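PDB 4NIM: versicolorin reductase from Brucella melitensis, which probably catalyses NAD(P)(H)-dependent reduction or oxidation of a carbonyl or hydroxyl substrate, as a member of the short-chain dehydrogenase/reductase family. Local coordinates for residues L194-M199 with V257-S262; F35-A40 with E61-K66; V44-S49 with V70-E75; R143-I148 with R186-V191. One frame throughout, in Å; residues are numbered along the deposited sequence.

Contact 1: residues L194-M199 with V257-S262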
# COMPACT_ATOMS: atom_id res chain seq x y z
N LEU A 194 4.10 2.12 6.16
CA LEU A 194 5.42 2.51 5.74
C LEU A 194 5.28 3.84 5.03
O LEU A 194 4.59 3.94 4.01
CB LEU A 194 6.04 1.44 4.82
CG LEU A 194 7.51 1.72 4.51
CD1 LEU A 194 8.39 1.48 5.73
CD2 LEU A 194 7.97 0.83 3.34
N ASN A 195 5.92 4.88 5.59
CA ASN A 195 5.66 6.24 5.12
C ASN A 195 6.85 6.69 4.29
O ASN A 195 7.88 7.09 4.83
CB ASN A 195 5.37 7.22 6.26
CG ASN A 195 4.03 6.97 6.91
OD1 ASN A 195 3.75 5.85 7.35
ND2 ASN A 195 3.22 8.03 7.03
N ILE A 196 6.67 6.64 2.99
CA ILE A 196 7.80 6.77 2.07
C ILE A 196 7.97 8.14 1.49
O ILE A 196 7.04 8.98 1.42
CB ILE A 196 7.74 5.72 0.92
CG1 ILE A 196 6.50 5.90 0.03
CG2 ILE A 196 7.81 4.32 1.46
CD1 ILE A 196 6.57 5.09 -1.25
N GLY A 197 9.23 8.42 1.17
CA GLY A 197 9.61 9.58 0.37
C GLY A 197 9.24 9.40 -1.09
O GLY A 197 8.46 8.53 -1.44
N TRP A 198 9.82 10.22 -1.94
CA TRP A 198 9.47 10.20 -3.36
C TRP A 198 10.21 9.05 -4.07
O TRP A 198 11.40 8.79 -3.81
CB TRP A 198 9.83 11.52 -4.01
CG TRP A 198 9.03 12.66 -3.51
CD1 TRP A 198 9.51 13.82 -3.00
CD2 TRP A 198 7.60 12.76 -3.49
NE1 TRP A 198 8.46 14.67 -2.65
CE2 TRP A 198 7.28 14.03 -2.93
CE3 TRP A 198 6.55 11.91 -3.87
CZ2 TRP A 198 5.96 14.47 -2.75
CZ3 TRP A 198 5.23 12.34 -3.67
CH2 TRP A 198 4.95 13.60 -3.12
N MET A 199 9.51 8.37 -4.96
CA MET A 199 10.14 7.24 -5.63
C MET A 199 10.58 7.43 -7.05
O MET A 199 9.99 8.20 -7.81
CB MET A 199 9.23 6.06 -5.57
CG MET A 199 9.20 5.56 -4.12
SD MET A 199 8.70 3.86 -4.21
CE MET A 199 7.08 4.20 -4.89
N VAL A 257 5.97 3.82 10.20
CA VAL A 257 7.40 3.68 10.01
C VAL A 257 7.84 4.62 8.87
O VAL A 257 7.56 4.39 7.68
CB VAL A 257 7.73 2.23 9.66
CG1 VAL A 257 9.22 2.02 9.51
CG2 VAL A 257 7.10 1.28 10.70
N ASN A 258 8.55 5.65 9.24
CA ASN A 258 9.05 6.63 8.25
C ASN A 258 10.20 6.03 7.48
O ASN A 258 11.14 5.51 8.06
CB ASN A 258 9.50 7.89 8.92
CG ASN A 258 8.37 8.61 9.61
OD1 ASN A 258 8.19 8.49 10.84
ND2 ASN A 258 7.55 9.23 8.85
N PHE A 259 10.16 6.18 6.17
CA PHE A 259 11.15 5.61 5.30
C PHE A 259 11.57 6.64 4.28
O PHE A 259 10.98 6.73 3.23
CB PHE A 259 10.61 4.37 4.61
CG PHE A 259 11.66 3.53 3.95
CD1 PHE A 259 12.09 3.82 2.65
CD2 PHE A 259 12.26 2.49 4.62
CE1 PHE A 259 13.08 3.06 2.02
CE2 PHE A 259 13.25 1.71 4.00
CZ PHE A 259 13.68 2.02 2.72
N ASP A 260 12.65 7.34 4.57
CA ASP A 260 13.08 8.48 3.72
C ASP A 260 14.37 9.05 4.29
O ASP A 260 14.66 8.85 5.48
CB ASP A 260 12.00 9.63 3.71
CG ASP A 260 12.25 10.67 2.62
OD1 ASP A 260 12.73 10.30 1.54
OD2 ASP A 260 12.00 11.88 2.84
N GLN A 261 15.09 9.80 3.45
CA GLN A 261 16.23 10.59 3.91
C GLN A 261 15.77 12.01 4.40
O GLN A 261 16.28 13.04 3.99
CB GLN A 261 17.30 10.65 2.86
CG GLN A 261 17.93 9.26 2.71
CD GLN A 261 19.11 9.20 1.79
OE1 GLN A 261 19.06 9.80 0.71
NE2 GLN A 261 20.18 8.45 2.19
N SER A 262 14.85 12.00 5.31
CA SER A 262 14.34 13.19 6.00
C SER A 262 13.71 12.69 7.29
O SER A 262 13.48 11.47 7.45
CB SER A 262 13.35 13.93 5.14
OG SER A 262 12.06 13.28 5.06
O HOH W 1 11.87 11.68 -0.80
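Asn195 bonds through both backbone polar atoms to strand 257-259. Its N gives a bond to Val257 O at 2.7 Å, and its O accepts from Phe259 N at 2.8 Å. Gly197 N to Phe259 O, 3.2 Å, is the longest rung. On the face shared by Leu194, Ile196, Val257 and Phe259, Leu194 CD1 touches both Val257 CG1 (3.9 Å) and Phe259 CB (3.8 Å); with CG anti to the amide nitrogen (chi1 -172°), the leucine branch leans across to the neighbouring strand. These two parallel strands, their axes 27° apart, form one margin of the seven-stranded Rossmann sheet of the SDR fold, 256-259 being outermost within the chain. Past the strands, the Asp260 carboxylate lies close over Gly197, OD1 being 3.4 Å from Gly197 CA. A water takes the N-H of Trp198 and donates to the same OD1, while Ser262 OG donates to Asp260 OD2 at 2.6 Å, so each carboxylate oxygen has a partner. Farther out, Asn195 OD1 is bonded to Ser193 OG and ND2 to Asp174 and Ser153, while helix 234-245 covers Leu194 and Phe259 through Val237.

Contact 2: residues F35-A40 with E61-K66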
# COMPACT_ATOMS: atom_id res chain seq x y z
N PHE A 35 8.14 -10.73 -3.31
CA PHE A 35 7.30 -11.71 -2.61
C PHE A 35 7.44 -13.07 -3.30
O PHE A 35 7.58 -14.07 -2.63
CB PHE A 35 5.85 -11.30 -2.57
CG PHE A 35 5.52 -10.35 -1.43
CD1 PHE A 35 6.51 -9.56 -0.84
CD2 PHE A 35 4.24 -10.28 -0.95
CE1 PHE A 35 6.20 -8.73 0.22
CE2 PHE A 35 3.92 -9.41 0.11
CZ PHE A 35 4.90 -8.65 0.69
N ALA A 36 7.38 -13.08 -4.62
CA ALA A 36 7.59 -14.33 -5.39
C ALA A 36 8.99 -14.91 -5.18
O ALA A 36 9.17 -16.15 -4.95
CB ALA A 36 7.33 -14.06 -6.86
N GLU A 37 9.99 -14.04 -5.24
CA GLU A 37 11.38 -14.45 -4.99
C GLU A 37 11.53 -15.07 -3.60
O GLU A 37 12.35 -15.95 -3.41
CB GLU A 37 12.35 -13.27 -5.17
CG GLU A 37 12.45 -12.80 -6.63
CD GLU A 37 13.29 -11.52 -6.82
OE1 GLU A 37 13.37 -10.67 -5.90
OE2 GLU A 37 13.89 -11.35 -7.91
N ARG A 38 10.72 -14.63 -2.65
CA ARG A 38 10.77 -15.19 -1.30
C ARG A 38 9.74 -16.26 -1.02
O ARG A 38 9.47 -16.57 0.14
CB ARG A 38 10.66 -14.08 -0.27
CG ARG A 38 11.89 -13.19 -0.29
CD ARG A 38 11.82 -12.11 0.79
NE ARG A 38 12.95 -11.20 0.67
CZ ARG A 38 13.25 -10.25 1.56
NH1 ARG A 38 12.51 -10.10 2.64
NH2 ARG A 38 14.30 -9.47 1.36
N GLY A 39 9.18 -16.84 -2.09
CA GLY A 39 8.41 -18.08 -1.97
C GLY A 39 6.92 -17.91 -1.83
O GLY A 39 6.23 -18.84 -1.42
N ALA A 40 6.40 -16.73 -2.12
CA ALA A 40 4.96 -16.58 -2.01
C ALA A 40 4.29 -17.63 -2.88
O ALA A 40 4.67 -17.83 -4.03
CB ALA A 40 4.52 -15.19 -2.41
N GLU A 61 4.89 -15.80 -12.41
CA GLU A 61 4.84 -17.25 -12.56
C GLU A 61 6.24 -17.80 -12.81
O GLU A 61 6.59 -18.82 -12.24
CB GLU A 61 3.85 -17.65 -13.67
CG GLU A 61 2.39 -17.26 -13.37
CD GLU A 61 1.54 -18.39 -12.80
OE1 GLU A 61 2.07 -19.53 -12.70
OE2 GLU A 61 0.36 -18.16 -12.45
N GLU A 62 7.07 -17.13 -13.61
CA GLU A 62 8.41 -17.64 -13.88
C GLU A 62 9.28 -17.58 -12.60
O GLU A 62 10.24 -18.32 -12.50
CB GLU A 62 9.10 -16.89 -15.05
N LEU A 63 8.93 -16.71 -11.64
CA LEU A 63 9.63 -16.67 -10.34
C LEU A 63 9.10 -17.70 -9.36
O LEU A 63 9.67 -17.87 -8.27
CB LEU A 63 9.50 -15.26 -9.71
CG LEU A 63 10.26 -14.16 -10.45
CD1 LEU A 63 9.90 -12.80 -9.87
CD2 LEU A 63 11.77 -14.41 -10.41
N GLY A 64 7.99 -18.36 -9.68
CA GLY A 64 7.45 -19.41 -8.84
C GLY A 64 6.12 -19.20 -8.16
O GLY A 64 5.66 -20.08 -7.45
N ALA A 65 5.50 -18.03 -8.34
CA ALA A 65 4.21 -17.75 -7.70
C ALA A 65 3.07 -17.95 -8.69
O ALA A 65 3.21 -17.57 -9.85
CB ALA A 65 4.20 -16.30 -7.22
N LYS A 66 1.96 -18.52 -8.26
CA LYS A 66 0.72 -18.45 -9.08
C LYS A 66 0.26 -17.01 -8.97
O LYS A 66 0.30 -16.45 -7.90
CB LYS A 66 -0.39 -19.38 -8.58
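Ala36 and Leu63 point their side chains at each other, and the two CB atoms meet at 3.8 Å. The methyl of Ala65 also points inward and comes to 3.9 Å from Ala36 CB, so that one small side chain on the last turn of helix 26-37 touches Leu63 in the last turn of helix 50-63 and Ala65 just past it. Leu63 runs on past Ala36 toward Glu37: its CG stands opposite its own carbonyl carbon (chi1 -69°), and CD1 lies 4.1 Å from Glu37 CG. The two longer chains meet at a slant, and it is the aliphatic stem of the glutamate, not its carboxylate, that touches leucine. Both helices finish here in Schellman motifs, with Gly39 and Gly64 at positive phi. For the first, Ala40 N returns to Phe35 O at 3.0 Å and Gly39 N to Ala36 O at 2.9 Å. These helices are consecutive in the Rossmann fold, each leading into a strand of the sheet, 42-47 and 66-71 respectively. The first of these motifs brings the carbonyl of Ala40 round to the second segment, where Ala40 O rests 3.6 Å from Ala65 CB, a van der Waals approach to a methyl. Toward the sheet, Leu43 of strand 42-47 touches both Ala36 and Ala65, while Phe35 of helix 26-37 packs on Ile20 and Val98 of the next strands.

Contact 3: residues V44-S49 with V70-E75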
# COMPACT_ATOMS: atom_id res chain seq x y z
N VAL A 44 -2.07 -11.81 -5.98
CA VAL A 44 -3.09 -11.16 -6.76
C VAL A 44 -2.56 -9.78 -6.98
O VAL A 44 -2.28 -9.05 -6.00
CB VAL A 44 -4.44 -11.09 -6.03
CG1 VAL A 44 -5.49 -10.42 -6.90
CG2 VAL A 44 -4.91 -12.50 -5.70
N ILE A 45 -2.39 -9.44 -8.24
CA ILE A 45 -1.93 -8.12 -8.64
C ILE A 45 -3.01 -7.40 -9.44
O ILE A 45 -3.96 -8.02 -9.94
CB ILE A 45 -0.61 -8.16 -9.44
CG1 ILE A 45 -0.70 -9.13 -10.62
CG2 ILE A 45 0.54 -8.53 -8.51
CD1 ILE A 45 0.28 -8.81 -11.71
N CYS A 46 -2.87 -6.09 -9.57
CA CYS A 46 -3.96 -5.31 -10.15
C CYS A 46 -3.57 -3.92 -10.60
O CYS A 46 -2.55 -3.37 -10.18
CB CYS A 46 -5.14 -5.19 -9.18
SG CYS A 46 -4.73 -4.36 -7.62
N GLY A 47 -4.39 -3.38 -11.49
CA GLY A 47 -4.13 -2.10 -12.11
C GLY A 47 -5.00 -1.86 -13.34
O GLY A 47 -5.91 -2.61 -13.62
N ARG A 48 -4.70 -0.78 -14.04
CA ARG A 48 -5.51 -0.35 -15.15
C ARG A 48 -5.11 -1.03 -16.46
O ARG A 48 -5.97 -1.38 -17.25
CB ARG A 48 -5.41 1.17 -15.29
CG ARG A 48 -5.81 1.91 -14.02
CD ARG A 48 -5.81 3.41 -14.23
NE ARG A 48 -6.73 3.75 -15.31
CZ ARG A 48 -8.00 4.13 -15.16
NH1 ARG A 48 -8.55 4.27 -13.95
NH2 ARG A 48 -8.72 4.38 -16.24
N SER A 49 -3.82 -1.22 -16.69
CA SER A 49 -3.36 -1.74 -17.98
C SER A 49 -3.47 -3.27 -18.04
O SER A 49 -2.82 -3.98 -17.31
CB SER A 49 -1.93 -1.30 -18.25
OG SER A 49 -1.36 -2.08 -19.30
N VAL A 70 -5.96 -8.61 -11.84
CA VAL A 70 -7.32 -8.06 -11.85
C VAL A 70 -7.28 -6.65 -12.43
O VAL A 70 -6.54 -5.82 -11.95
CB VAL A 70 -7.95 -8.04 -10.43
CG1 VAL A 70 -9.46 -7.87 -10.49
CG2 VAL A 70 -7.65 -9.35 -9.70
N GLN A 71 -8.00 -6.41 -13.53
CA GLN A 71 -8.02 -5.11 -14.14
C GLN A 71 -9.02 -4.24 -13.33
O GLN A 71 -10.19 -4.59 -13.18
CB GLN A 71 -8.44 -5.20 -15.59
CG GLN A 71 -8.17 -3.89 -16.32
CD GLN A 71 -8.61 -3.88 -17.76
OE1 GLN A 71 -9.53 -4.58 -18.15
NE2 GLN A 71 -7.94 -3.08 -18.57
N VAL A 72 -8.55 -3.15 -12.76
CA VAL A 72 -9.40 -2.33 -11.89
C VAL A 72 -9.26 -0.82 -12.09
O VAL A 72 -8.26 -0.33 -12.59
CB VAL A 72 -9.10 -2.60 -10.40
CG1 VAL A 72 -9.46 -4.03 -10.02
CG2 VAL A 72 -7.64 -2.27 -10.07
N ASP A 73 -10.27 -0.11 -11.62
CA ASP A 73 -10.18 1.31 -11.33
C ASP A 73 -10.41 1.42 -9.81
O ASP A 73 -11.52 1.15 -9.33
CB ASP A 73 -11.29 2.04 -12.10
CG ASP A 73 -11.40 3.51 -11.73
OD1 ASP A 73 -10.56 4.06 -10.99
OD2 ASP A 73 -12.39 4.10 -12.20
N LEU A 74 -9.36 1.72 -9.06
CA LEU A 74 -9.48 1.72 -7.60
C LEU A 74 -10.43 2.80 -7.06
O LEU A 74 -10.84 2.74 -5.89
CB LEU A 74 -8.11 1.84 -6.92
CG LEU A 74 -7.17 0.66 -7.01
CD1 LEU A 74 -5.85 1.01 -6.34
CD2 LEU A 74 -7.80 -0.59 -6.39
N GLU A 75 -10.83 3.73 -7.91
CA GLU A 75 -11.86 4.74 -7.49
C GLU A 75 -13.21 4.10 -7.33
O GLU A 75 -14.11 4.64 -6.70
CB GLU A 75 -11.98 5.86 -8.51
CG GLU A 75 -10.70 6.66 -8.63
CD GLU A 75 -10.79 7.75 -9.68
OE1 GLU A 75 -11.86 8.41 -9.81
OE2 GLU A 75 -9.77 7.95 -10.38
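Gly47 O is bonded to Val72 N at 2.8 Å; Gln71 CA also comes to 3.3 Å from this oxygen in a CA-H...O contact. The other rungs are Val70 N to Ile45 O at 2.8 Å and a longer one from Gly47 N to Val70 O. Gln71, the last residue of its strand, reaches forward past Gly47 to Arg48: CG opposite the backbone N (chi1 -167°) and an extended chain carry NE2 to Arg48 O at 2.9 Å, nearly straight (169°) and in the amide's own plane. Helix 50-63 connects the two strands in a right-handed beta-alpha-beta crossover, part of the Rossmann fold, with 66-71 outermost within the chain. On the face of Val44, Cys46 and Val70, Val44 CG1 meets Val70 CG2 at 3.7 Å and Cys46 CB lies 3.9 Å from Val72 CG2; helix 77-91 packs there through Ile83 and Ala87. Past the strand ends, Arg48 NH1 forms a long salt bridge with Asp73 OD1, 3.6 Å, the oxygen lying at the guanidinium edge and the two planes 68° apart. That same OD1 accepts from Glu75 N in an Asx turn, while Asp79 takes the backbone N of Asp73.

Contact 4: residues R143-I148 with R186-V191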
# COMPACT_ATOMS: atom_id res chain seq x y z
N ARG A 143 -9.48 -17.73 10.28
CA ARG A 143 -8.66 -17.70 11.50
C ARG A 143 -7.22 -17.45 11.16
O ARG A 143 -6.33 -18.15 11.66
CB ARG A 143 -8.79 -19.04 12.30
N VAL A 144 -7.00 -16.52 10.26
CA VAL A 144 -5.64 -16.18 9.78
C VAL A 144 -5.07 -15.01 10.57
O VAL A 144 -5.75 -13.99 10.75
CB VAL A 144 -5.69 -15.76 8.30
CG1 VAL A 144 -4.32 -15.44 7.71
CG2 VAL A 144 -6.35 -16.86 7.48
N GLU A 145 -3.81 -15.12 11.00
CA GLU A 145 -3.13 -13.98 11.61
C GLU A 145 -2.63 -13.11 10.48
O GLU A 145 -1.44 -13.06 10.19
CB GLU A 145 -1.99 -14.43 12.53
CG GLU A 145 -2.49 -15.31 13.66
CD GLU A 145 -1.48 -15.56 14.79
OE1 GLU A 145 -0.39 -14.97 14.81
OE2 GLU A 145 -1.83 -16.30 15.70
N GLY A 146 -3.55 -12.38 9.85
CA GLY A 146 -3.25 -11.61 8.66
C GLY A 146 -2.29 -10.47 8.91
O GLY A 146 -2.08 -10.06 10.04
N ALA A 147 -1.68 -9.98 7.85
CA ALA A 147 -0.78 -8.83 7.92
C ALA A 147 -1.15 -7.90 6.78
O ALA A 147 -1.36 -8.35 5.65
CB ALA A 147 0.68 -9.23 7.87
N ILE A 148 -1.39 -6.64 7.14
CA ILE A 148 -1.67 -5.56 6.21
C ILE A 148 -0.54 -4.51 6.28
O ILE A 148 -0.08 -4.14 7.39
CB ILE A 148 -3.01 -4.92 6.57
CG1 ILE A 148 -4.12 -5.99 6.54
CG2 ILE A 148 -3.32 -3.78 5.63
CD1 ILE A 148 -5.48 -5.46 6.90
N ARG A 186 -6.84 -8.25 19.20
CA ARG A 186 -7.04 -9.59 19.72
C ARG A 186 -7.20 -10.64 18.62
O ARG A 186 -7.07 -11.79 18.91
CB ARG A 186 -8.23 -9.66 20.66
CG ARG A 186 -7.97 -8.91 21.96
CD ARG A 186 -8.93 -9.38 23.03
NE ARG A 186 -8.52 -8.85 24.34
CZ ARG A 186 -7.82 -9.51 25.25
NH1 ARG A 186 -7.44 -10.77 25.07
NH2 ARG A 186 -7.53 -8.87 26.38
N ASN A 187 -7.48 -10.23 17.39
CA ASN A 187 -7.46 -11.13 16.25
C ASN A 187 -6.06 -11.52 15.81
O ASN A 187 -5.92 -12.48 15.04
CB ASN A 187 -8.15 -10.52 15.04
CG ASN A 187 -9.53 -10.07 15.34
OD1 ASN A 187 -9.72 -9.03 15.99
ND2 ASN A 187 -10.54 -10.83 14.87
N ARG A 188 -5.04 -10.80 16.28
CA ARG A 188 -3.67 -11.00 15.82
C ARG A 188 -3.56 -10.73 14.32
O ARG A 188 -2.77 -11.36 13.60
CB ARG A 188 -3.15 -12.40 16.21
CG ARG A 188 -3.04 -12.56 17.72
CD ARG A 188 -2.35 -13.86 18.14
NE ARG A 188 -3.32 -14.90 18.44
CZ ARG A 188 -3.05 -16.20 18.55
NH1 ARG A 188 -1.81 -16.66 18.41
NH2 ARG A 188 -4.04 -17.05 18.82
N ILE A 189 -4.39 -9.78 13.87
CA ILE A 189 -4.27 -9.23 12.54
C ILE A 189 -3.47 -7.94 12.68
O ILE A 189 -3.88 -7.03 13.45
CB ILE A 189 -5.63 -8.93 11.88
CG1 ILE A 189 -6.43 -10.20 11.72
CG2 ILE A 189 -5.39 -8.22 10.54
CD1 ILE A 189 -7.93 -10.00 11.46
N ARG A 190 -2.36 -7.84 11.94
CA ARG A 190 -1.41 -6.76 12.16
C ARG A 190 -1.53 -5.79 11.01
O ARG A 190 -1.73 -6.23 9.88
CB ARG A 190 0.01 -7.27 12.25
CG ARG A 190 0.15 -8.24 13.40
CD ARG A 190 1.57 -8.70 13.58
NE ARG A 190 2.13 -9.28 12.37
CZ ARG A 190 3.08 -8.73 11.60
NH1 ARG A 190 3.63 -7.55 11.89
NH2 ARG A 190 3.56 -9.43 10.57
N VAL A 191 -1.58 -4.50 11.33
CA VAL A 191 -1.71 -3.43 10.33
C VAL A 191 -0.67 -2.33 10.61
O VAL A 191 -0.73 -1.65 11.64
CB VAL A 191 -3.10 -2.80 10.35
CG1 VAL A 191 -3.30 -1.90 9.13
CG2 VAL A 191 -4.19 -3.90 10.41
O HOH W 2 -7.33 -13.80 13.05
O HOH W 3 0.46 -11.53 11.53
O HOH W 4 0.12 -12.02 14.10
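Glu145 crosses Arg188 from its first side-chain atom onward. CB lies 3.3 Å from Arg188 O, and CG, swung beside its own backbone N (chi1 -60°), packs 3.9 Å from Arg188 CB. The chain then runs out extended. A water lies within bonding distance of both OE1 and Arg188 O. OE2 ends over one face of the arginine's guanidinium, 2.7 Å from NH1, the two planes 59° apart. Because that oxygen stands well out of the guanidinium plane, no N-H is aimed at it: the pairing is a salt bridge of charges without a hydrogen bond.

One residue on from Glu145 the parallel ladder begins, with Gly146. Its O accepts from Arg190 N at 2.9 Å, and Ile148 N returns a bond to Arg190 O at 2.8 Å (167°). The ladder's side chains divide by face: Ile148 and Val191 lie alongside each other, CB to CG1 at 4.0 Å, while Arg190 on the other face brings NH2 near the methyl of Ala147. Arg190 NE donates in plane to a second water that also lies near Glu145 O, and its NH1 is bonded to Met252 O. A third water bridges Val144 O and Asn187 O.

The two strands, 147-153 and 190-196, open side by side in the sheet, joined by helix 164-183 in a beta-alpha-beta unit. Phe139 of helix 114-142 touches Val144, Ile148 and Ile189, Val180 of helix 164-183 touches Val191, and strand 96-99 continues the sheet on the far side of Ala147.

Contacts 1, 3 and 4 each pair neighbouring strands of one parallel sheet, whereas contact 2 joins two helix ends beside it. Contacts 1 and 4 share strand 190-196, at its end and start respectively, their centres 24 Å apart. Contact 3 lies at the other margin, its centre also about 24 Å from that of contact 1. Contacts 2 and 3 alternate along the chain, centres 20 Å apart. As in other SDR enzymes, cofactor and substrate probably bind at the C-terminal strand ends, the side of contacts 1 and 3; contacts 2 and 4 lie toward the other end. A 1,2-ethanediol, probably from the crystallisation liquor, lies about 5 Å from the Asn195 side chain, and one about 4 Å from that of Arg188.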